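Local coordinates for L-Ribose isomerase (Acinetobacter, PDB 4Q0S), which probably interconverts L-ribose and its ketose L-ribulose, as an aldose-ketose isomerase with a cobalt-bearing cupin barrel that binds the sugar alcohol ribitol, at residues G50-A55 with Y71-I76; S220-E225 with T252-T257. All blocks are in the same frame, centred on the assembly; numbering follows the deposited sequence.

In the fold
The two contacts show how a cupin barrel can build one wall of a sugar site from a strand pair and from a loop packed against a segment that runs on from a helix. Contact 1 is buried: strand 50-52 pairs with the start of strand 73-82 at the edge of the six-stranded sheet through backbone hydrogen bonds and apolar side chains. Contact 2 lies at the surface, where the loop after strand 211-217 meets segment 252-257, with no hydrogen bond between its segments but a salt bridge. Both reach the same D-ribitol, contact 1 with hydrophobic groups and contact 2 with charged ones. They touch directly, Arg-254 packing on Ile-51, Phe-53 and Ile-76.

Contact 1. Residues G50-A55 with Y71-I76. With RB0 (D-ribitol), chain C.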
loop_
_atom_site.group_PDB
_atom_site.type_symbol
_atom_site.label_atom_id
_atom_site.label_comp_id
_atom_site.label_asym_id
_atom_site.label_seq_id
_atom_site.Cartn_x
_atom_site.Cartn_y
_atom_site.Cartn_z
ATOM N N GLY A 50 -20.197 8.145 -9.462
ATOM C CA GLY A 50 -20.313 7.214 -10.571
ATOM C C GLY A 50 -20.907 7.931 -11.770
ATOM O O GLY A 50 -22.033 8.420 -11.703
ATOM N N ILE A 51 -20.156 7.985 -12.866
ATOM C CA ILE A 51 -20.592 8.693 -14.068
ATOM C C ILE A 51 -20.832 7.814 -15.294
ATOM O O ILE A 51 -20.034 6.938 -15.623
ATOM C CB ILE A 51 -19.546 9.774 -14.440
ATOM C CG1 ILE A 51 -19.291 10.678 -13.232
ATOM C CG2 ILE A 51 -20.026 10.607 -15.630
ATOM C CD1 ILE A 51 -18.024 11.527 -13.366
ATOM N N VAL A 52 -21.946 8.058 -15.972
ATOM C CA VAL A 52 -22.293 7.332 -17.192
ATOM C C VAL A 52 -22.473 8.443 -18.229
ATOM O O VAL A 52 -23.323 9.318 -18.062
ATOM C CB VAL A 52 -23.604 6.531 -17.016
ATOM C CG1 VAL A 52 -23.929 5.769 -18.292
ATOM C CG2 VAL A 52 -23.459 5.560 -15.842
ATOM N N PHE A 53 -21.661 8.416 -19.284
ATOM C CA PHE A 53 -21.698 9.460 -20.306
ATOM C C PHE A 53 -22.735 9.303 -21.413
ATOM O O PHE A 53 -22.397 9.004 -22.560
ATOM C CB PHE A 53 -20.309 9.618 -20.936
ATOM C CG PHE A 53 -19.227 9.987 -19.946
ATOM C CD1 PHE A 53 -18.512 8.999 -19.274
ATOM C CD2 PHE A 53 -18.927 11.323 -19.692
ATOM C CE1 PHE A 53 -17.509 9.335 -18.365
ATOM C CE2 PHE A 53 -17.925 11.674 -18.783
ATOM C CZ PHE A 53 -17.215 10.679 -18.119
ATOM N N GLY A 54 -23.996 9.522 -21.070
ATOM C CA GLY A 54 -25.046 9.413 -22.065
ATOM C C GLY A 54 -26.007 8.262 -21.858
ATOM O O GLY A 54 -25.628 7.194 -21.373
ATOM N N ALA A 55 -27.257 8.489 -22.251
ATOM C CA ALA A 55 -28.332 7.510 -22.125
ATOM C C ALA A 55 -28.011 6.122 -22.672
ATOM O O ALA A 55 -28.350 5.116 -22.052
ATOM C CB ALA A 55 -29.591 8.048 -22.801
ATOM N N TYR A 71 -17.716 0.796 -23.140
ATOM C CA TYR A 71 -18.735 1.772 -22.786
ATOM C C TYR A 71 -18.032 2.973 -22.170
ATOM O O TYR A 71 -16.879 2.870 -21.744
ATOM C CB TYR A 71 -19.743 1.170 -21.804
ATOM C CG TYR A 71 -20.753 0.258 -22.468
ATOM C CD1 TYR A 71 -21.850 0.786 -23.154
ATOM C CD2 TYR A 71 -20.592 -1.126 -22.451
ATOM C CE1 TYR A 71 -22.762 -0.042 -23.811
ATOM C CE2 TYR A 71 -21.496 -1.967 -23.104
ATOM C CZ TYR A 71 -22.579 -1.416 -23.783
ATOM O OH TYR A 71 -23.469 -2.235 -24.443
ATOM N N GLU A 72 -18.715 4.114 -22.145
ATOM C CA GLU A 72 -18.132 5.322 -21.588
ATOM C C GLU A 72 -18.778 5.612 -20.237
ATOM O O GLU A 72 -19.899 6.127 -20.147
ATOM C CB GLU A 72 -18.303 6.487 -22.580
ATOM C CG GLU A 72 -17.773 6.099 -23.968
ATOM C CD GLU A 72 -17.807 7.213 -25.006
ATOM O OE1 GLU A 72 -18.639 8.137 -24.892
ATOM O OE2 GLU A 72 -16.998 7.143 -25.954
ATOM N N ALA A 73 -18.045 5.245 -19.189
ATOM C CA ALA A 73 -18.487 5.406 -17.813
ATOM C C ALA A 73 -17.264 5.283 -16.908
ATOM O O ALA A 73 -16.304 4.574 -17.231
ATOM C CB ALA A 73 -19.508 4.335 -17.467
ATOM N N MET A 74 -17.306 5.960 -15.766
ATOM C CA MET A 74 -16.180 5.933 -14.848
ATOM C C MET A 74 -16.598 6.471 -13.500
ATOM O O MET A 74 -17.703 6.992 -13.334
ATOM C CB MET A 74 -15.059 6.823 -15.378
ATOM C CG MET A 74 -15.408 8.303 -15.257
ATOM S SD MET A 74 -14.304 9.390 -16.154
ATOM C CE MET A 74 -12.788 9.129 -15.208
ATOM N N ILE A 75 -15.683 6.365 -12.545
ATOM C CA ILE A 75 -15.925 6.861 -11.203
ATOM C C ILE A 75 -14.867 7.898 -10.885
ATOM O O ILE A 75 -13.705 7.734 -11.253
ATOM C CB ILE A 75 -15.826 5.730 -10.153
ATOM C CG1 ILE A 75 -16.983 4.752 -10.339
ATOM C CG2 ILE A 75 -15.817 6.323 -8.743
ATOM C CD1 ILE A 75 -16.999 3.643 -9.331
ATOM N N ILE A 76 -15.271 8.971 -10.215
ATOM C CA ILE A 76 -14.330 10.007 -9.829
ATOM C C ILE A 76 -14.610 10.402 -8.393
ATOM O O ILE A 76 -15.745 10.726 -8.047
ATOM C CB ILE A 76 -14.456 11.278 -10.706
ATOM C CG1 ILE A 76 -14.146 10.943 -12.168
ATOM C CG2 ILE A 76 -13.496 12.352 -10.200
ATOM C CD1 ILE A 76 -14.297 12.134 -13.122
HETATM C C1 RB0 C . -13.927 13.748 -16.887
HETATM O O1 RB0 C . -15.344 13.785 -16.867
HETATM C C2 RB0 C . -13.382 14.595 -15.747
HETATM O O2 RB0 C . -13.568 15.979 -16.036
HETATM C C3 RB0 C . -11.891 14.281 -15.503
HETATM O O3 RB0 C . -11.458 14.904 -14.302
HETATM C C4 RB0 C . -10.984 14.712 -16.662
HETATM O O4 RB0 C . -11.634 15.702 -17.444
HETATM C C5 RB0 C . -10.634 13.507 -17.532
HETATM O O5 RB0 C . -9.659 13.874 -18.508
#
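Phe-53 and Met-74 meet beside the bound D-ribitol, the sulfur at the rim of the ring. Met-74 SD lies 3.7 Å from Phe-53 CZ and 84° off the ring normal, an edge-on Met-aromatic contact. Ribitol O1 also lies near the ring plane, 3.8 Å from Phe-53 CZ. A second hydrophobic approach to the ligand comes from Ile-76, whose CD1 stands 3.7 Å from ribitol C2. That same methyl packs against the terminal methyl of Ile-51, CD1 to CD1 at 3.8 Å; Ile-51 CG1 is anti to its carbonyl carbon (chi1 -54°), which sends CD1 toward Ile-76 while the other branch, CG2, lies above one face of the Phe-53 ring, toward its rim.

What positions these groups is a short antiparallel ladder. Ile-51 and Met-74 form the hydrogen-bonded pair, with Ile-51 N to Met-74 O at 2.7 Å and Met-74 N to Ile-51 O at 2.9 Å, and both side chains project from the sheet face turned to the ligand. Where strand 50-52 ends, Phe-53 N continues the pairing to Glu-72 O at 3.0 Å. Phe-53 is also the centre of an inverse gamma turn, and its ring edge comes to the Glu-72 carbonyl, Phe-53 CD1 lying 3.3 Å from Glu-72 O. On the opposite sheet face, Val-52 lies across from Ala-73 as a non-hydrogen-bonded pair. Glu-72 turns its carboxylate to other partners, a salt bridge with Arg-171 and a hydrogen bond with Tyr-175.

Strand 50-52 is outermost in the six-stranded sheet, and strand 73-82 separates it from strand 101-108, where Met-106 touches both Met-74 and Ile-76. Strand 113-118 of the second sheet brings Pro-115 against Phe-53, and helix 248-254 packs on the ring through Ala-250 and Arg-254.

Contact 2. Residues S220-E225 with T252-T257; sequences SHEPTE and TGRLQT. With RB0 (D-ribitol), chain C.
Glu-222 and Arg-254 face each other at the ribitol pocket of this cupin barrel, acid from a loop and base from segment 252-257, which runs on from helix 248-254. Their planes are 65° apart, and Glu-222 OE2 lies over one face of the guanidinium, 2.8 Å from Arg-254 NH1. The salt bridge is therefore electrostatic, with no N-H aimed at the oxygen. The N-H groups of NE and NH1 instead grip one ribitol hydroxyl at the guanidinium edge: O1 is 3.1 Å from Arg-254 NE and 3.0 Å from Arg-254 NH1. Glu-222 OE2 takes a hydrogen bond from Asn-243 and a weak one from ribitol O2, while Ser-220 OG gives a weak bond to Glu-222 OE1.

Beside this polar cluster the packing is tight. With chi1 at 64°, Thr-224 holds CG2 anti to the carbonyl carbon, which turns the methyl to Arg-254 NH2 at 3.4 Å. Pro-223 is the centre of an inverse gamma turn, closed by Thr-224 N bonding to Glu-222 O, and its carbonyl lies near Leu-255 CD1.

Toward solvent the fit slackens. Glu-225 and Gln-256 are exposed, and their aliphatic stems approach no closer than 4.4 Å, between the two CG atoms. Glu-225 N faces Leu-255 O at too poor an angle to bond. By comparison, Thr-224 CG2 and Leu-255 CD2 are 3.5 Å apart, closer than two methyls usually pack.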
loop_
_atom_site.group_PDB
_atom_site.type_symbol
_atom_site.label_atom_id
_atom_site.label_comp_id
_atom_site.label_asym_id
_atom_site.label_seq_id
_atom_site.Cartn_x
_atom_site.Cartn_y
_atom_site.Cartn_z
ATOM N N SER A 220 -11.559 22.550 -11.503
ATOM C CA SER A 220 -12.559 21.885 -12.326
ATOM C C SER A 220 -13.894 22.649 -12.296
ATOM O O SER A 220 -14.606 22.645 -11.290
ATOM C CB SER A 220 -12.756 20.451 -11.834
ATOM O OG SER A 220 -13.614 19.727 -12.693
ATOM N N HIS A 221 -14.213 23.315 -13.402
ATOM C CA HIS A 221 -15.460 24.072 -13.522
ATOM C C HIS A 221 -16.545 23.122 -14.018
ATOM O O HIS A 221 -16.628 22.839 -15.212
ATOM C CB HIS A 221 -15.300 25.220 -14.528
ATOM C CG HIS A 221 -14.213 26.188 -14.181
ATOM N ND1 HIS A 221 -14.367 27.176 -13.232
ATOM C CD2 HIS A 221 -12.947 26.309 -14.646
ATOM C CE1 HIS A 221 -13.244 27.863 -13.128
ATOM N NE2 HIS A 221 -12.366 27.357 -13.975
ATOM N N GLU A 222 -17.376 22.630 -13.106
ATOM C CA GLU A 222 -18.441 21.705 -13.476
ATOM C C GLU A 222 -19.691 21.860 -12.616
ATOM O O GLU A 222 -19.719 21.416 -11.468
ATOM C CB GLU A 222 -17.951 20.258 -13.367
ATOM C CG GLU A 222 -16.768 19.919 -14.254
ATOM C CD GLU A 222 -16.279 18.494 -14.047
ATOM O OE1 GLU A 222 -15.949 18.141 -12.892
ATOM O OE2 GLU A 222 -16.221 17.729 -15.037
ATOM N N PRO A 223 -20.737 22.505 -13.156
ATOM C CA PRO A 223 -21.985 22.690 -12.403
ATOM C C PRO A 223 -22.740 21.356 -12.307
ATOM O O PRO A 223 -23.907 21.257 -12.696
ATOM C CB PRO A 223 -22.742 23.723 -13.238
ATOM C CG PRO A 223 -21.636 24.500 -13.903
ATOM C CD PRO A 223 -20.703 23.398 -14.327
ATOM N N THR A 224 -22.058 20.338 -11.786
ATOM C CA THR A 224 -22.624 18.998 -11.644
ATOM C C THR A 224 -23.740 18.894 -10.608
ATOM O O THR A 224 -24.321 19.898 -10.189
ATOM C CB THR A 224 -21.530 17.965 -11.270
ATOM O OG1 THR A 224 -20.988 18.284 -9.982
ATOM C CG2 THR A 224 -20.412 17.969 -12.305
ATOM N N GLU A 225 -24.028 17.658 -10.206
ATOM C CA GLU A 225 -25.072 17.368 -9.231
ATOM C C GLU A 225 -24.556 17.558 -7.804
ATOM O O GLU A 225 -25.271 18.063 -6.937
ATOM C CB GLU A 225 -25.568 15.928 -9.422
ATOM C CG GLU A 225 -27.084 15.771 -9.473
ATOM C CD GLU A 225 -27.760 16.074 -8.146
ATOM O OE1 GLU A 225 -27.653 17.222 -7.664
ATOM O OE2 GLU A 225 -28.402 15.160 -7.585
ATOM N N THR A 252 -24.357 15.746 -21.828
ATOM C CA THR A 252 -25.562 15.742 -21.008
ATOM C C THR A 252 -25.473 14.827 -19.786
ATOM O O THR A 252 -25.432 15.301 -18.648
ATOM C CB THR A 252 -26.785 15.333 -21.849
ATOM O OG1 THR A 252 -26.589 14.013 -22.374
ATOM C CG2 THR A 252 -26.973 16.304 -23.007
ATOM N N GLY A 253 -25.442 13.520 -20.028
ATOM C CA GLY A 253 -25.375 12.560 -18.938
ATOM C C GLY A 253 -24.208 12.731 -17.982
ATOM O O GLY A 253 -24.170 12.101 -16.925
ATOM N N ARG A 254 -23.256 13.581 -18.343
ATOM C CA ARG A 254 -22.086 13.811 -17.504
ATOM C C ARG A 254 -22.463 14.433 -16.156
ATOM O O ARG A 254 -22.009 13.979 -15.106
ATOM C CB ARG A 254 -21.098 14.725 -18.237
ATOM C CG ARG A 254 -19.650 14.630 -17.759
ATOM C CD ARG A 254 -19.485 15.000 -16.291
ATOM N NE ARG A 254 -18.089 14.932 -15.865
ATOM C CZ ARG A 254 -17.677 15.127 -14.615
ATOM N NH1 ARG A 254 -16.385 15.046 -14.323
ATOM N NH2 ARG A 254 -18.555 15.398 -13.657
ATOM N N LEU A 255 -23.301 15.464 -16.191
ATOM C CA LEU A 255 -23.707 16.168 -14.977
ATOM C C LEU A 255 -24.744 15.472 -14.086
ATOM O O LEU A 255 -25.168 16.040 -13.079
ATOM C CB LEU A 255 -24.213 17.568 -15.341
ATOM C CG LEU A 255 -23.244 18.477 -16.109
ATOM C CD1 LEU A 255 -23.933 19.792 -16.433
ATOM C CD2 LEU A 255 -21.986 18.723 -15.284
ATOM N N GLN A 256 -25.155 14.258 -14.442
ATOM C CA GLN A 256 -26.136 13.536 -13.627
ATOM C C GLN A 256 -26.294 12.068 -13.999
ATOM O O GLN A 256 -26.377 11.718 -15.177
ATOM C CB GLN A 256 -27.513 14.201 -13.709
ATOM C CG GLN A 256 -28.566 13.479 -12.873
ATOM C CD GLN A 256 -29.984 13.930 -13.170
ATOM O OE1 GLN A 256 -30.335 15.094 -12.970
ATOM N NE2 GLN A 256 -30.810 13.003 -13.650
ATOM N N THR A 257 -26.351 11.216 -12.980
ATOM C CA THR A 257 -26.508 9.784 -13.184
ATOM C C THR A 257 -27.910 9.355 -12.773
ATOM O O THR A 257 -28.354 9.633 -11.659
ATOM C CB THR A 257 -25.492 8.985 -12.350
ATOM O OG1 THR A 257 -24.168 9.449 -12.640
ATOM C CG2 THR A 257 -25.586 7.501 -12.678
HETATM C C1 RB0 C . -13.927 13.748 -16.887
HETATM O O1 RB0 C . -15.344 13.785 -16.867
HETATM C C2 RB0 C . -13.382 14.595 -15.747
HETATM O O2 RB0 C . -13.568 15.979 -16.036
HETATM C C3 RB0 C . -11.891 14.281 -15.503
HETATM O O3 RB0 C . -11.458 14.904 -14.302
HETATM C C4 RB0 C . -10.984 14.712 -16.662
HETATM O O4 RB0 C . -11.634 15.702 -17.444
HETATM C C5 RB0 C . -10.634 13.507 -17.532
HETATM O O5 RB0 C . -9.659 13.874 -18.508
#